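Local coordinates for protein putative rubredoxin reductase (Rhodopseudomonas palustris, PDB 3FG2) that probably passes electrons from NADH through its bound FAD to a ferredoxin, serving the CYP199A2 system as a ferredoxin-NAD+ reductase, at residues N1-L5 against K24-R28; Q15-L20 against A300-A304; Y49-G54 against S132-R136. All blocks are in the same frame, centred on the assembly; numbering follows the deposited sequence.

Contact 1 (N1-L5 against K24-R28); sequences NDTVL and KYPGR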
# COMPACT_ATOMS: atom_id res chain seq x y z
N ASN A 1 1.83 -1.22 -33.66
CA ASN A 1 2.83 -0.26 -33.11
C ASN A 1 3.84 -0.99 -32.22
O ASN A 1 3.64 -2.14 -31.83
CB ASN A 1 2.12 0.84 -32.31
CG ASN A 1 3.02 2.02 -32.02
OD1 ASN A 1 2.65 2.94 -31.30
ND2 ASN A 1 4.22 2.01 -32.61
N ASP A 2 4.93 -0.30 -31.88
CA ASP A 2 5.99 -0.89 -31.06
C ASP A 2 6.06 -0.29 -29.66
O ASP A 2 6.59 -0.90 -28.73
CB ASP A 2 7.33 -0.69 -31.76
CG ASP A 2 8.45 -1.46 -31.10
OD1 ASP A 2 9.62 -1.14 -31.37
OD2 ASP A 2 8.14 -2.40 -30.33
N THR A 3 5.53 0.92 -29.52
CA THR A 3 5.54 1.64 -28.26
C THR A 3 4.74 0.99 -27.12
O THR A 3 3.68 0.40 -27.34
CB THR A 3 5.01 3.08 -28.46
OG1 THR A 3 5.84 3.75 -29.42
CG2 THR A 3 5.02 3.85 -27.15
N VAL A 4 5.29 1.09 -25.91
CA VAL A 4 4.65 0.56 -24.71
C VAL A 4 4.26 1.77 -23.88
O VAL A 4 5.11 2.54 -23.44
CB VAL A 4 5.61 -0.32 -23.88
CG1 VAL A 4 4.95 -0.66 -22.54
CG2 VAL A 4 5.94 -1.59 -24.63
N LEU A 5 2.96 1.92 -23.66
CA LEU A 5 2.46 3.05 -22.89
C LEU A 5 2.12 2.64 -21.46
O LEU A 5 1.36 1.70 -21.24
CB LEU A 5 1.21 3.62 -23.57
CG LEU A 5 1.30 5.04 -24.15
CD1 LEU A 5 2.63 5.23 -24.86
CD2 LEU A 5 0.13 5.26 -25.10
N LYS A 24 16.41 -4.81 -22.06
CA LYS A 24 16.71 -4.37 -23.42
C LYS A 24 15.52 -4.31 -24.38
O LYS A 24 15.63 -4.75 -25.53
CB LYS A 24 17.78 -5.27 -24.03
CG LYS A 24 19.20 -4.70 -24.02
CD LYS A 24 19.84 -4.68 -22.64
CE LYS A 24 19.55 -3.40 -21.89
NZ LYS A 24 20.32 -3.32 -20.62
N TYR A 25 14.39 -3.76 -23.93
CA TYR A 25 13.23 -3.64 -24.80
C TYR A 25 13.60 -2.61 -25.87
O TYR A 25 14.04 -1.50 -25.55
CB TYR A 25 12.01 -3.16 -24.02
CG TYR A 25 10.74 -3.20 -24.83
CD1 TYR A 25 10.11 -4.42 -25.12
CD2 TYR A 25 10.17 -2.04 -25.34
CE1 TYR A 25 8.96 -4.46 -25.90
CE2 TYR A 25 9.02 -2.07 -26.12
CZ TYR A 25 8.42 -3.29 -26.40
OH TYR A 25 7.28 -3.32 -27.17
N PRO A 26 13.42 -2.95 -27.15
CA PRO A 26 13.75 -2.05 -28.26
C PRO A 26 12.75 -0.91 -28.51
O PRO A 26 13.15 0.20 -28.86
CB PRO A 26 13.86 -3.00 -29.45
CG PRO A 26 12.78 -3.99 -29.14
CD PRO A 26 13.01 -4.27 -27.67
N GLY A 27 11.47 -1.20 -28.34
CA GLY A 27 10.44 -0.21 -28.58
C GLY A 27 10.50 1.05 -27.74
O GLY A 27 11.38 1.21 -26.88
N ARG A 28 9.54 1.94 -27.99
CA ARG A 28 9.42 3.21 -27.28
C ARG A 28 8.71 2.99 -25.95
O ARG A 28 7.87 2.10 -25.84
CB ARG A 28 8.61 4.20 -28.14
CG ARG A 28 8.35 5.55 -27.51
CD ARG A 28 7.25 6.28 -28.28
NE ARG A 28 7.03 7.64 -27.81
CZ ARG A 28 6.01 8.40 -28.18
NH1 ARG A 28 5.10 7.94 -29.03
NH2 ARG A 28 5.89 9.64 -27.71
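Val4 N donates to Arg28 O at 2.8 Å, nearly straight at 169°. This bond starts the pairing of strand 4-7 with strand 29-32, neighbours in the parallel sheet of the Rossmann-type fold. The donor lies 26° out of the plane of the Arg28 carbonyl. Val4 also bonds to Ala30, which carries the pairing onward. A second bond comes from the loop after helix 11-22. Tyr25 OH donates to Asp2 O at 3.0 Å, in the carbonyl plane and at the edge of the Tyr25 ring. Tyr25 has CG anti to its own N (chi1 -172°), which swings the ring from the loop toward the start of the strand. The Tyr25 ring also meets Val4, whose CG2 is 3.5 Å from Tyr25 CE2. Leu20 of helix 11-22 touches both side chains. Thr3 packs against the extended aliphatic chain of Arg28, with Thr3 CG2 3.5 Å from Arg28 CD. Beyond this, the Arg28 guanidinium runs on to a salt bridge with Glu73. Gly27 sits tight against the chain: a beta carbon here would run into Asp2 O. On the outer side, the Asp2 carboxylate reaches over this glycine and puts OD1 3.1 Å from Gly27 CA.

Contact 2 (Q15-L20 against A300-A304); sequences QVAVSL and ARCVA
Ala300 CB packs against the turn at Gln15 and Val16, 3.4 Å from Val16 N and 3.5 Å from Gln15 CG, and opens the apolar part of this helix pair. One turn on, Ala304 CB presses on Ser19 CB at 3.5 Å, tighter than usual for two carbons. Leu20 CD1 reaches back to Ala304 CA at 3.7 Å. Val16 CG2, anti to the Val16 N, meets Val303 CG1 at 4.0 Å. Ile273 touches both valines from outside the pair. These alanines let the axes of 15-20 and 300-304 come within 8.2 Å, crossing at -42°. The polar groups lie along one margin. Ser19 OG donates to Gln15 O from above the carbonyl plane, and Ser19 N uses the same oxygen. The hydroxyl is thus satisfied within its own helix, beside the Arg301 chain. The Gln15 chain bends at chi2 (60°) and brings OE1 3.2 Å from Arg301 NH1, with the amide and guanidinium planes 39° apart. Helix 11-22 follows the glycine-rich turn after the first strand of the FAD-binding Rossmann-type fold. Helix 293-306 packs on that helix, with Ala300 close to Ala12, an FAD-binding residue.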
# COMPACT_ATOMS: atom_id res chain seq x y z
N GLN A 15 8.66 1.04 -12.10
CA GLN A 15 9.38 -0.23 -12.15
C GLN A 15 9.25 -0.97 -13.47
O GLN A 15 10.24 -1.52 -13.96
CB GLN A 15 8.92 -1.14 -11.01
CG GLN A 15 9.77 -2.40 -10.87
CD GLN A 15 11.23 -2.08 -10.59
OE1 GLN A 15 12.13 -2.52 -11.32
NE2 GLN A 15 11.48 -1.32 -9.52
N VAL A 16 8.06 -1.00 -14.06
CA VAL A 16 7.90 -1.69 -15.33
C VAL A 16 8.71 -0.97 -16.41
O VAL A 16 9.30 -1.59 -17.29
CB VAL A 16 6.42 -1.79 -15.75
CG1 VAL A 16 5.87 -0.42 -16.07
CG2 VAL A 16 6.29 -2.71 -16.95
N ALA A 17 8.74 0.36 -16.34
CA ALA A 17 9.49 1.14 -17.32
C ALA A 17 10.96 0.74 -17.21
O ALA A 17 11.60 0.37 -18.20
CB ALA A 17 9.33 2.63 -17.04
N VAL A 18 11.49 0.82 -16.00
CA VAL A 18 12.88 0.48 -15.74
C VAL A 18 13.21 -0.96 -16.09
O VAL A 18 14.16 -1.22 -16.82
CB VAL A 18 13.23 0.75 -14.27
CG1 VAL A 18 14.57 0.13 -13.92
CG2 VAL A 18 13.26 2.25 -14.02
N SER A 19 12.41 -1.91 -15.59
CA SER A 19 12.66 -3.32 -15.86
C SER A 19 12.56 -3.63 -17.34
O SER A 19 13.21 -4.56 -17.84
CB SER A 19 11.66 -4.19 -15.09
OG SER A 19 11.90 -4.11 -13.70
N LEU A 20 11.75 -2.85 -18.05
CA LEU A 20 11.57 -3.04 -19.47
C LEU A 20 12.91 -2.73 -20.16
O LEU A 20 13.38 -3.50 -21.01
CB LEU A 20 10.47 -2.12 -19.97
CG LEU A 20 9.48 -2.55 -21.06
CD1 LEU A 20 9.17 -4.04 -20.98
CD2 LEU A 20 8.21 -1.72 -20.89
N ALA A 300 5.59 -5.73 -11.83
CA ALA A 300 6.21 -4.96 -12.90
C ALA A 300 7.27 -5.82 -13.59
O ALA A 300 7.34 -5.87 -14.82
CB ALA A 300 6.85 -3.70 -12.34
N ARG A 301 8.09 -6.51 -12.80
CA ARG A 301 9.12 -7.38 -13.35
C ARG A 301 8.50 -8.47 -14.23
O ARG A 301 8.99 -8.75 -15.32
CB ARG A 301 9.93 -8.03 -12.21
CG ARG A 301 10.95 -7.10 -11.55
CD ARG A 301 11.59 -7.77 -10.34
NE ARG A 301 12.88 -7.18 -9.98
CZ ARG A 301 13.05 -5.93 -9.55
NH1 ARG A 301 12.00 -5.12 -9.43
NH2 ARG A 301 14.26 -5.48 -9.27
N CYS A 302 7.41 -9.06 -13.75
CA CYS A 302 6.72 -10.11 -14.48
C CYS A 302 6.27 -9.67 -15.87
O CYS A 302 6.40 -10.41 -16.85
CB CYS A 302 5.51 -10.58 -13.69
SG CYS A 302 4.59 -11.88 -14.51
N VAL A 303 5.72 -8.45 -15.95
CA VAL A 303 5.25 -7.90 -17.22
C VAL A 303 6.44 -7.56 -18.12
O VAL A 303 6.43 -7.88 -19.30
CB VAL A 303 4.40 -6.63 -16.99
CG1 VAL A 303 4.20 -5.88 -18.31
CG2 VAL A 303 3.06 -7.02 -16.40
N ALA A 304 7.45 -6.91 -17.55
CA ALA A 304 8.63 -6.54 -18.31
C ALA A 304 9.25 -7.80 -18.91
O ALA A 304 9.71 -7.79 -20.05
CB ALA A 304 9.64 -5.85 -17.41

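Contact 3 (Y49-G54 against S132-R136); sequences YLKSGG and SEVLR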
# COMPACT_ATOMS: atom_id res chain seq x y z
N TYR A 49 9.25 11.18 6.15
CA TYR A 49 8.89 12.46 5.56
C TYR A 49 8.17 13.41 6.51
O TYR A 49 8.50 14.59 6.60
CB TYR A 49 8.06 12.27 4.30
CG TYR A 49 7.92 13.56 3.53
CD1 TYR A 49 9.03 14.13 2.90
CD2 TYR A 49 6.72 14.27 3.52
CE1 TYR A 49 8.94 15.37 2.27
CE2 TYR A 49 6.62 15.50 2.90
CZ TYR A 49 7.73 16.06 2.28
OH TYR A 49 7.64 17.29 1.68
N LEU A 50 7.17 12.90 7.23
CA LEU A 50 6.42 13.71 8.18
C LEU A 50 7.34 14.34 9.23
O LEU A 50 6.93 15.25 9.96
CB LEU A 50 5.36 12.86 8.87
CG LEU A 50 3.94 12.83 8.29
CD1 LEU A 50 3.96 13.08 6.79
CD2 LEU A 50 3.32 11.48 8.61
N LYS A 51 8.57 13.85 9.31
CA LYS A 51 9.53 14.36 10.29
C LYS A 51 10.66 15.15 9.63
O LYS A 51 11.51 15.71 10.32
CB LYS A 51 10.15 13.20 11.08
CG LYS A 51 9.16 12.15 11.55
CD LYS A 51 9.92 10.97 12.12
CE LYS A 51 8.99 9.88 12.62
NZ LYS A 51 9.78 8.68 13.00
N SER A 52 10.68 15.19 8.31
CA SER A 52 11.73 15.90 7.59
C SER A 52 11.43 17.38 7.49
O SER A 52 10.50 17.88 8.11
CB SER A 52 11.89 15.33 6.18
OG SER A 52 10.76 15.63 5.37
N GLY A 53 12.25 18.08 6.71
CA GLY A 53 12.07 19.50 6.53
C GLY A 53 11.22 19.74 5.29
O GLY A 53 11.02 20.88 4.87
N GLY A 54 10.74 18.65 4.70
CA GLY A 54 9.91 18.75 3.51
C GLY A 54 10.68 19.03 2.24
O GLY A 54 10.30 19.91 1.45
N SER A 132 0.85 14.59 2.09
CA SER A 132 1.78 14.40 3.19
C SER A 132 2.40 15.75 3.57
O SER A 132 2.57 16.06 4.75
CB SER A 132 2.87 13.41 2.78
OG SER A 132 3.75 13.15 3.85
N GLU A 133 2.73 16.56 2.57
CA GLU A 133 3.34 17.86 2.81
C GLU A 133 2.42 18.84 3.55
O GLU A 133 2.88 19.57 4.43
CB GLU A 133 3.81 18.50 1.50
CG GLU A 133 4.45 19.87 1.68
CD GLU A 133 5.61 19.85 2.65
OE1 GLU A 133 6.03 20.95 3.08
OE2 GLU A 133 6.11 18.76 2.99
N VAL A 134 1.13 18.84 3.21
CA VAL A 134 0.20 19.75 3.89
C VAL A 134 0.05 19.32 5.35
O VAL A 134 0.00 20.16 6.25
CB VAL A 134 -1.19 19.76 3.23
CG1 VAL A 134 -1.06 19.92 1.72
CG2 VAL A 134 -1.95 18.50 3.56
N LEU A 135 -0.02 18.02 5.58
CA LEU A 135 -0.17 17.50 6.93
C LEU A 135 1.07 17.85 7.74
O LEU A 135 0.98 18.22 8.92
CB LEU A 135 -0.37 15.98 6.86
CG LEU A 135 -0.83 15.27 8.14
CD1 LEU A 135 -1.98 16.03 8.81
CD2 LEU A 135 -1.27 13.86 7.77
N ARG A 136 2.24 17.76 7.11
CA ARG A 136 3.50 18.09 7.77
C ARG A 136 3.50 19.54 8.24
O ARG A 136 3.96 19.85 9.34
CB ARG A 136 4.66 17.86 6.79
CG ARG A 136 6.06 17.99 7.42
CD ARG A 136 7.14 17.86 6.36
NE ARG A 136 7.20 19.03 5.49
CZ ARG A 136 7.82 20.17 5.81
NH1 ARG A 136 8.44 20.29 6.98
NH2 ARG A 136 7.81 21.19 4.97
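Ser132 and Tyr49 meet where helix 129-138 packs against the loop between strand 29-32 and helix 64-69. Both lie in the pyridine nucleotide-disulphide oxidoreductase family region, and the side chain of Ser132 is about 7 Å from the FAD. Ser132 OG lies at the edge of the Tyr49 ring, near its plane, 3.2 Å from Tyr49 CD2. The CD1 methyl of Leu50 also abuts this hydroxyl, which is hydrogen-bonded to Leu45 O.

Glu133 is next. Its chain is bent at chi2 (56°), which turns the carboxylate back toward the loop. Tyr49 OH donates to Glu133 OE2 in a very short bond of 2.5 Å. The ring and carboxylate planes stand 62° apart. Glu133 OE1 also accepts from Gln137 NE2, one turn on.

Arg136 holds the same carboxylate side-on. Its NE bonds to Glu133 OE2 at 2.7 Å and its NH2 to Glu133 OE1 at 2.6 Å, forming a salt bridge. Glu133 OE2 therefore serves both Tyr49 and Arg136, and the two donors fix the turn of the carboxylate. The bend of Arg136 at chi3 (72°) lays one guanidinium face against the backbone of Gly53 and Gly54. A leucine in place of Arg136 would probably leave the Glu133 carboxylate without its charged mate and freer to turn, and the glycine backbone without its flat cover.

Arg136 NH1 gives a weak bond to Ser52 O. The loop also braces itself: Ser52 OG donates to Tyr49 O and accepts from Gly54 N in an ST turn. Gly54 has positive phi, and any beta carbon there would strike Arg136 NH2. Its CA rests over the guanidinium face, 3.4 Å from Arg136 NE.

Overall arrangement
Contacts 1 and 2 are neighbours, with centres 12 Å apart. They share the opening strand-helix unit of the FAD-binding region: strand 4-7 leads into helix 11-22, whose end leads to 24-28. Leu20 joins them, as its CD2 packs on Val4 CG1 and its O probably accepts from Tyr25 N. Contact 2 brings in helix 293-306 from about 280 residues later, so late sequence closes over the first helix. Contact 3 is separate, its centre 37 Å from that of contact 1 and 30 Å from that of contact 2. Its segments lie between the two halves of contact 2 in sequence. Contacts 2 and 3 each have a side chain within about 8 Å of the FAD, in different parts of the fold.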